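Envelope glycoprotein (Bourbon virus, PDB 5ZKX) probably mediates entry of the virus into host cells by fusing the viral envelope with a cell membrane, and is captured here in its postfusion form. Local coordinates at residues G144-R153 and E415-F426. Residues are numbered along the deposited sequence; the frame is centred on the assembly and turned at random.
Sequences GVTNTHLEVR and EGVVSDEDGWTF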
ATOM      1  N   GLY A 144     -30.942 -12.955  -1.112  1.00 24.15           N
ATOM      2  CA  GLY A 144     -30.287 -11.920  -0.339  1.00 22.57           C
ATOM      3  C   GLY A 144     -30.391 -10.597  -1.056  1.00 23.87           C
ATOM      4  O   GLY A 144     -30.647 -10.541  -2.263  1.00 22.04           O
ATOM      5  N   VAL A 145     -30.193  -9.521  -0.293  1.00 30.77           N
ATOM      6  CA  VAL A 145     -30.285  -8.165  -0.821  1.00 30.03           C
ATOM      7  C   VAL A 145     -29.386  -7.262   0.012  1.00 33.42           C
ATOM      8  O   VAL A 145     -29.115  -7.537   1.185  1.00 28.72           O
ATOM      9  CB  VAL A 145     -31.749  -7.659  -0.829  1.00 32.18           C
ATOM     10  CG1 VAL A 145     -32.215  -7.318   0.581  1.00 29.62           C
ATOM     11  CG2 VAL A 145     -31.910  -6.465  -1.767  1.00 27.04           C
ATOM     12  N   THR A 146     -28.901  -6.186  -0.609  1.00 34.41           N
ATOM     13  CA  THR A 146     -28.101  -5.199   0.103  1.00 33.23           C
ATOM     14  C   THR A 146     -28.214  -3.845  -0.585  1.00 32.25           C
ATOM     15  O   THR A 146     -28.352  -3.759  -1.810  1.00 30.72           O
ATOM     16  CB  THR A 146     -26.630  -5.630   0.214  1.00 30.32           C
ATOM     17  OG1 THR A 146     -25.982  -4.854   1.228  1.00 37.08           O
ATOM     18  CG2 THR A 146     -25.892  -5.447  -1.108  1.00 34.75           C
ATOM     19  N   ASN A 147     -28.179  -2.789   0.228  1.00 33.53           N
ATOM     20  CA  ASN A 147     -28.141  -1.405  -0.232  1.00 29.39           C
ATOM     21  C   ASN A 147     -26.769  -0.831   0.091  1.00 29.61           C
ATOM     22  O   ASN A 147     -26.418  -0.692   1.268  1.00 33.46           O
ATOM     23  CB  ASN A 147     -29.225  -0.563   0.445  1.00 34.04           C
ATOM     24  CG  ASN A 147     -30.620  -0.911  -0.024  1.00 33.28           C
ATOM     25  OD1 ASN A 147     -31.001  -0.611  -1.156  1.00 34.57           O
ATOM     26  ND2 ASN A 147     -31.403  -1.528   0.856  1.00 31.97           N
ATOM     27  N   THR A 148     -25.997  -0.495  -0.941  1.00 23.62           N
ATOM     28  CA  THR A 148     -24.652   0.036  -0.761  1.00 22.82           C
ATOM     29  C   THR A 148     -24.469   1.282  -1.622  1.00 22.27           C
ATOM     30  O   THR A 148     -25.360   1.692  -2.371  1.00 21.10           O
ATOM     31  CB  THR A 148     -23.573  -1.003  -1.108  1.00 24.85           C
ATOM     32  OG1 THR A 148     -23.597  -1.277  -2.515  1.00 20.09           O
ATOM     33  CG2 THR A 148     -23.788  -2.294  -0.335  1.00 29.48           C
ATOM     34  N   HIS A 149     -23.289   1.879  -1.502  1.00 24.14           N
ATOM     35  CA  HIS A 149     -22.882   3.021  -2.307  1.00 22.06           C
ATOM     36  C   HIS A 149     -21.895   2.543  -3.361  1.00 20.25           C
ATOM     37  O   HIS A 149     -20.913   1.866  -3.035  1.00 23.26           O
ATOM     38  CB  HIS A 149     -22.255   4.104  -1.424  1.00 21.60           C
ATOM     39  CG  HIS A 149     -21.351   5.048  -2.156  1.00 24.26           C
ATOM     40  ND1 HIS A 149     -21.807   6.211  -2.739  1.00 29.95           N
ATOM     41  CD2 HIS A 149     -20.017   5.011  -2.383  1.00 25.38           C
ATOM     42  CE1 HIS A 149     -20.794   6.844  -3.304  1.00 29.26           C
ATOM     43  NE2 HIS A 149     -19.697   6.137  -3.102  1.00 30.68           N
ATOM     44  N   LEU A 150     -22.160   2.874  -4.619  1.00 19.81           N
ATOM     45  CA  LEU A 150     -21.304   2.469  -5.726  1.00 27.35           C
ATOM     46  C   LEU A 150     -20.518   3.669  -6.237  1.00 27.56           C
ATOM     47  O   LEU A 150     -21.092   4.731  -6.495  1.00 30.70           O
ATOM     48  CB  LEU A 150     -22.118   1.851  -6.866  1.00 25.00           C
ATOM     49  CG  LEU A 150     -21.265   1.374  -8.047  1.00 22.41           C
ATOM     50  CD1 LEU A 150     -20.312   0.272  -7.610  1.00 20.37           C
ATOM     51  CD2 LEU A 150     -22.130   0.917  -9.211  1.00 21.90           C
ATOM     52  N   GLU A 151     -19.206   3.491  -6.385  1.00 25.50           N
ATOM     53  CA  GLU A 151     -18.319   4.524  -6.906  1.00 26.70           C
ATOM     54  C   GLU A 151     -18.120   4.267  -8.395  1.00 24.01           C
ATOM     55  O   GLU A 151     -17.524   3.258  -8.784  1.00 23.33           O
ATOM     56  CB  GLU A 151     -16.986   4.528  -6.159  1.00 29.75           C
ATOM     57  CG  GLU A 151     -16.325   5.896  -6.064  1.00 30.27           C
ATOM     58  CD  GLU A 151     -17.010   6.803  -5.062  1.00 38.07           C
ATOM     59  OE1 GLU A 151     -16.825   6.600  -3.844  1.00 41.65           O
ATOM     60  OE2 GLU A 151     -17.739   7.719  -5.494  1.00 41.69           O
ATOM     61  N   VAL A 152     -18.626   5.172  -9.221  1.00 27.06           N
ATOM     62  CA  VAL A 152     -18.547   5.051 -10.671  1.00 26.71           C
ATOM     63  C   VAL A 152     -17.273   5.733 -11.152  1.00 31.21           C
ATOM     64  O   VAL A 152     -16.889   6.795 -10.644  1.00 27.82           O
ATOM     65  CB  VAL A 152     -19.805   5.651 -11.330  1.00 29.03           C
ATOM     66  CG1 VAL A 152     -19.535   6.063 -12.769  1.00 35.23           C
ATOM     67  CG2 VAL A 152     -20.944   4.649 -11.273  1.00 30.60           C
ATOM     68  N   ARG A 153     -16.604   5.112 -12.121  1.00 27.67           N
ATOM     69  CA  ARG A 153     -15.330   5.591 -12.637  1.00 27.09           C
ATOM     70  C   ARG A 153     -15.493   6.110 -14.063  1.00 26.47           C
ATOM     71  O   ARG A 153     -16.555   5.992 -14.681  1.00 24.69           O
ATOM     72  CB  ARG A 153     -14.270   4.484 -12.588  1.00 26.64           C
ATOM     73  CG  ARG A 153     -13.536   4.354 -11.252  1.00 28.54           C
ATOM     74  CD  ARG A 153     -14.483   3.993 -10.134  1.00 25.30           C
ATOM     75  NE  ARG A 153     -13.875   3.119  -9.139  1.00 28.39           N
ATOM     76  CZ  ARG A 153     -13.328   3.544  -8.007  1.00 30.82           C
ATOM     77  NH1 ARG A 153     -13.308   4.839  -7.723  1.00 37.58           N
ATOM     78  NH2 ARG A 153     -12.805   2.673  -7.155  1.00 35.45           N
ATOM     79  N   GLU A 415      -8.162   4.643  -1.209  1.00 21.75           N
ATOM     80  CA  GLU A 415      -9.502   4.088  -1.343  1.00 26.28           C
ATOM     81  C   GLU A 415      -9.570   2.567  -1.320  1.00 26.31           C
ATOM     82  O   GLU A 415     -10.655   2.028  -1.079  1.00 32.90           O
ATOM     83  CB  GLU A 415     -10.161   4.581  -2.643  1.00 25.08           C
ATOM     84  CG  GLU A 415     -10.741   5.981  -2.556  1.00 26.13           C
ATOM     85  CD  GLU A 415     -11.663   6.309  -3.719  1.00 38.67           C
ATOM     86  OE1 GLU A 415     -11.600   5.608  -4.754  1.00 38.72           O
ATOM     87  OE2 GLU A 415     -12.458   7.264  -3.598  1.00 37.22           O
ATOM     88  N   GLY A 416      -8.473   1.864  -1.567  1.00 14.92           N
ATOM     89  CA  GLY A 416      -8.500   0.413  -1.542  1.00 13.75           C
ATOM     90  C   GLY A 416      -8.766  -0.199  -2.902  1.00 15.11           C
ATOM     91  O   GLY A 416      -8.687   0.455  -3.947  1.00 16.65           O
ATOM     92  N   VAL A 417      -9.103  -1.491  -2.882  1.00 17.98           N
ATOM     93  CA  VAL A 417      -9.295  -2.263  -4.103  1.00 20.96           C
ATOM     94  C   VAL A 417     -10.784  -2.483  -4.357  1.00 16.58           C
ATOM     95  O   VAL A 417     -11.631  -2.302  -3.481  1.00 17.07           O
ATOM     96  CB  VAL A 417      -8.536  -3.611  -4.053  1.00 19.75           C
ATOM     97  CG1 VAL A 417      -7.052  -3.370  -3.836  1.00 14.45           C
ATOM     98  CG2 VAL A 417      -9.108  -4.508  -2.968  1.00 17.16           C
ATOM     99  N   VAL A 418     -11.103  -2.894  -5.590  1.00 15.76           N
ATOM    100  CA  VAL A 418     -12.498  -3.039  -6.005  1.00 21.09           C
ATOM    101  C   VAL A 418     -13.168  -4.206  -5.283  1.00 22.71           C
ATOM    102  O   VAL A 418     -14.321  -4.101  -4.846  1.00 18.43           O
ATOM    103  CB  VAL A 418     -12.586  -3.199  -7.535  1.00 21.48           C
ATOM    104  CG1 VAL A 418     -13.906  -3.840  -7.937  1.00 23.02           C
ATOM    105  CG2 VAL A 418     -12.423  -1.851  -8.224  1.00 21.84           C
ATOM    106  N   SER A 419     -12.465  -5.335  -5.153  1.00 22.19           N
ATOM    107  CA  SER A 419     -13.060  -6.503  -4.510  1.00 20.55           C
ATOM    108  C   SER A 419     -13.469  -6.212  -3.071  1.00 21.53           C
ATOM    109  O   SER A 419     -14.380  -6.857  -2.542  1.00 26.96           O
ATOM    110  CB  SER A 419     -12.088  -7.684  -4.562  1.00 20.92           C
ATOM    111  OG  SER A 419     -10.782  -7.299  -4.173  1.00 22.47           O
ATOM    112  N   ASP A 420     -12.826  -5.239  -2.427  1.00 18.00           N
ATOM    113  CA  ASP A 420     -13.164  -4.885  -1.055  1.00 13.30           C
ATOM    114  C   ASP A 420     -14.410  -4.019  -0.952  1.00 11.92           C
ATOM    115  O   ASP A 420     -14.848  -3.735   0.165  1.00 13.48           O
ATOM    116  CB  ASP A 420     -11.994  -4.157  -0.393  1.00 13.61           C
ATOM    117  CG  ASP A 420     -10.912  -5.101   0.079  1.00 14.88           C
ATOM    118  OD1 ASP A 420     -11.202  -6.297   0.286  1.00 18.84           O
ATOM    119  OD2 ASP A 420      -9.767  -4.640   0.250  1.00 19.56           O
ATOM    120  N   GLU A 421     -14.979  -3.585  -2.072  1.00 21.45           N
ATOM    121  CA  GLU A 421     -16.174  -2.755  -2.023  1.00 18.58           C
ATOM    122  C   GLU A 421     -17.348  -3.543  -1.457  1.00 18.20           C
ATOM    123  O   GLU A 421     -17.426  -4.764  -1.593  1.00 25.53           O
ATOM    124  CB  GLU A 421     -16.510  -2.221  -3.411  1.00 19.13           C
ATOM    125  CG  GLU A 421     -15.481  -1.237  -3.937  1.00 19.15           C
ATOM    126  CD  GLU A 421     -15.750  -0.808  -5.362  1.00 22.97           C
ATOM    127  OE1 GLU A 421     -16.883  -1.013  -5.846  1.00 28.68           O
ATOM    128  OE2 GLU A 421     -14.827  -0.266  -6.002  1.00 21.23           O
ATOM    129  N   ASP A 422     -18.264  -2.822  -0.806  1.00 24.84           N
ATOM    130  CA  ASP A 422     -19.341  -3.474  -0.068  1.00 26.95           C
ATOM    131  C   ASP A 422     -20.200  -4.349  -0.974  1.00 28.17           C
ATOM    132  O   ASP A 422     -20.594  -5.455  -0.588  1.00 34.24           O
ATOM    133  CB  ASP A 422     -20.204  -2.424   0.631  1.00 24.26           C
ATOM    134  CG  ASP A 422     -19.649  -2.023   1.978  1.00 29.11           C
ATOM    135  OD1 ASP A 422     -18.579  -2.543   2.359  1.00 26.61           O
ATOM    136  OD2 ASP A 422     -20.285  -1.191   2.659  1.00 30.40           O
ATOM    137  N   GLY A 423     -20.503  -3.869  -2.179  1.00 28.05           N
ATOM    138  CA  GLY A 423     -21.342  -4.647  -3.076  1.00 26.93           C
ATOM    139  C   GLY A 423     -20.659  -5.915  -3.550  1.00 30.73           C
ATOM    140  O   GLY A 423     -21.249  -6.999  -3.526  1.00 35.25           O
ATOM    141  N   TRP A 424     -19.403  -5.800  -3.983  1.00 27.43           N
ATOM    142  CA  TRP A 424     -18.670  -6.967  -4.452  1.00 23.59           C
ATOM    143  C   TRP A 424     -18.263  -7.886  -3.313  1.00 22.70           C
ATOM    144  O   TRP A 424     -18.024  -9.075  -3.547  1.00 27.53           O
ATOM    145  CB  TRP A 424     -17.444  -6.527  -5.248  1.00 23.73           C
ATOM    146  CG  TRP A 424     -17.780  -5.564  -6.347  1.00 31.65           C
ATOM    147  CD1 TRP A 424     -17.188  -4.360  -6.594  1.00 29.05           C
ATOM    148  CD2 TRP A 424     -18.798  -5.721  -7.348  1.00 32.21           C
ATOM    149  NE1 TRP A 424     -17.767  -3.760  -7.686  1.00 24.65           N
ATOM    150  CE2 TRP A 424     -18.758  -4.576  -8.166  1.00 26.02           C
ATOM    151  CE3 TRP A 424     -19.735  -6.721  -7.634  1.00 31.37           C
ATOM    152  CZ2 TRP A 424     -19.618  -4.401  -9.246  1.00 27.06           C
ATOM    153  CZ3 TRP A 424     -20.587  -6.544  -8.709  1.00 30.31           C
ATOM    154  CH2 TRP A 424     -20.521  -5.394  -9.501  1.00 24.45           C
ATOM    155  N   THR A 425     -18.173  -7.366  -2.092  1.00 25.95           N
ATOM    156  CA  THR A 425     -17.967  -8.234  -0.940  1.00 25.70           C
ATOM    157  C   THR A 425     -19.241  -8.999  -0.606  1.00 26.17           C
ATOM    158  O   THR A 425     -19.188 -10.173  -0.222  1.00 27.08           O
ATOM    159  CB  THR A 425     -17.494  -7.407   0.254  1.00 27.62           C
ATOM    160  OG1 THR A 425     -16.303  -6.697  -0.114  1.00 27.15           O
ATOM    161  CG2 THR A 425     -17.198  -8.302   1.444  1.00 26.61           C
ATOM    162  N   PHE A 426     -20.396  -8.349  -0.758  1.00 26.93           N
ATOM    163  CA  PHE A 426     -21.672  -9.042  -0.624  1.00 23.16           C
ATOM    164  C   PHE A 426     -21.786 -10.170  -1.641  1.00 24.48           C
ATOM    165  O   PHE A 426     -22.211 -11.282  -1.309  1.00 28.04           O
ATOM    166  CB  PHE A 426     -22.818  -8.042  -0.791  1.00 28.61           C
ATOM    167  CG  PHE A 426     -24.186  -8.666  -0.764  1.00 27.79           C
ATOM    168  CD1 PHE A 426     -24.812  -8.941   0.440  1.00 22.55           C
ATOM    169  CD2 PHE A 426     -24.852  -8.962  -1.942  1.00 25.93           C
ATOM    170  CE1 PHE A 426     -26.069  -9.510   0.469  1.00 23.09           C
ATOM    171  CE2 PHE A 426     -26.110  -9.531  -1.919  1.00 25.27           C
ATOM    172  CZ  PHE A 426     -26.719  -9.804  -0.709  1.00 24.58           C
TER
HETATM  173  O   HOH W   1     -20.505  -0.837  -3.214  1.00 24.98           O
HETATM  174  O   HOH W   2     -18.271   1.609  -4.541  1.00 27.52           O
HETATM  175  O   HOH W   3     -22.242   1.041   1.392  1.00 41.97           O
HETATM  176  O   HOH W   4     -15.389   0.936  -8.198  1.00 34.72           O
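Glu-421 OE2 takes a hydrogen bond of 2.6 Å from a water that also donates to Glu-151 O, and meets Arg-153 NH2 in a long salt bridge of 3.7 Å. This is the polar end of a helix-on-strand packing in a gp64-family, class III fusion glycoprotein: the first turn of helix 422-437 packs on strand 134-148, the short runs 422-426 and 144-148 lying nearly antiparallel at 165°. Glu-421 is the N-cap residue, and its extended side chain carries the carboxylate to the arginine, whose guanidinium plane is turned 70° from it. Arginine suits this place because it reaches a second acid: Arg-153 NH1 makes a salt bridge with Glu-415 OE1 at 3.5 Å, at the guanidinium edge, while Glu-415 N hydrogen-bonds Asp-286 of a neighbouring subunit. Water fills the middle, one molecule linking His-149 O to Gly-423 N; Gly-423, lacking a side chain, brings its CA within 6.2 Å of Thr-148 CA. Beside it, Thr-148 turns CG2 onto Asp-422 CB at 3.7 Å. Farther along, van der Waals packing dominates. Phe-426, with CG anti to the backbone N (chi1 176°), points its flat ring at the strand, where the Thr-146 methyl CG2 offers its C-H groups to one face, a CH-pi contact; Phe-426 CZ comes within 3.5 Å of Val-145 N.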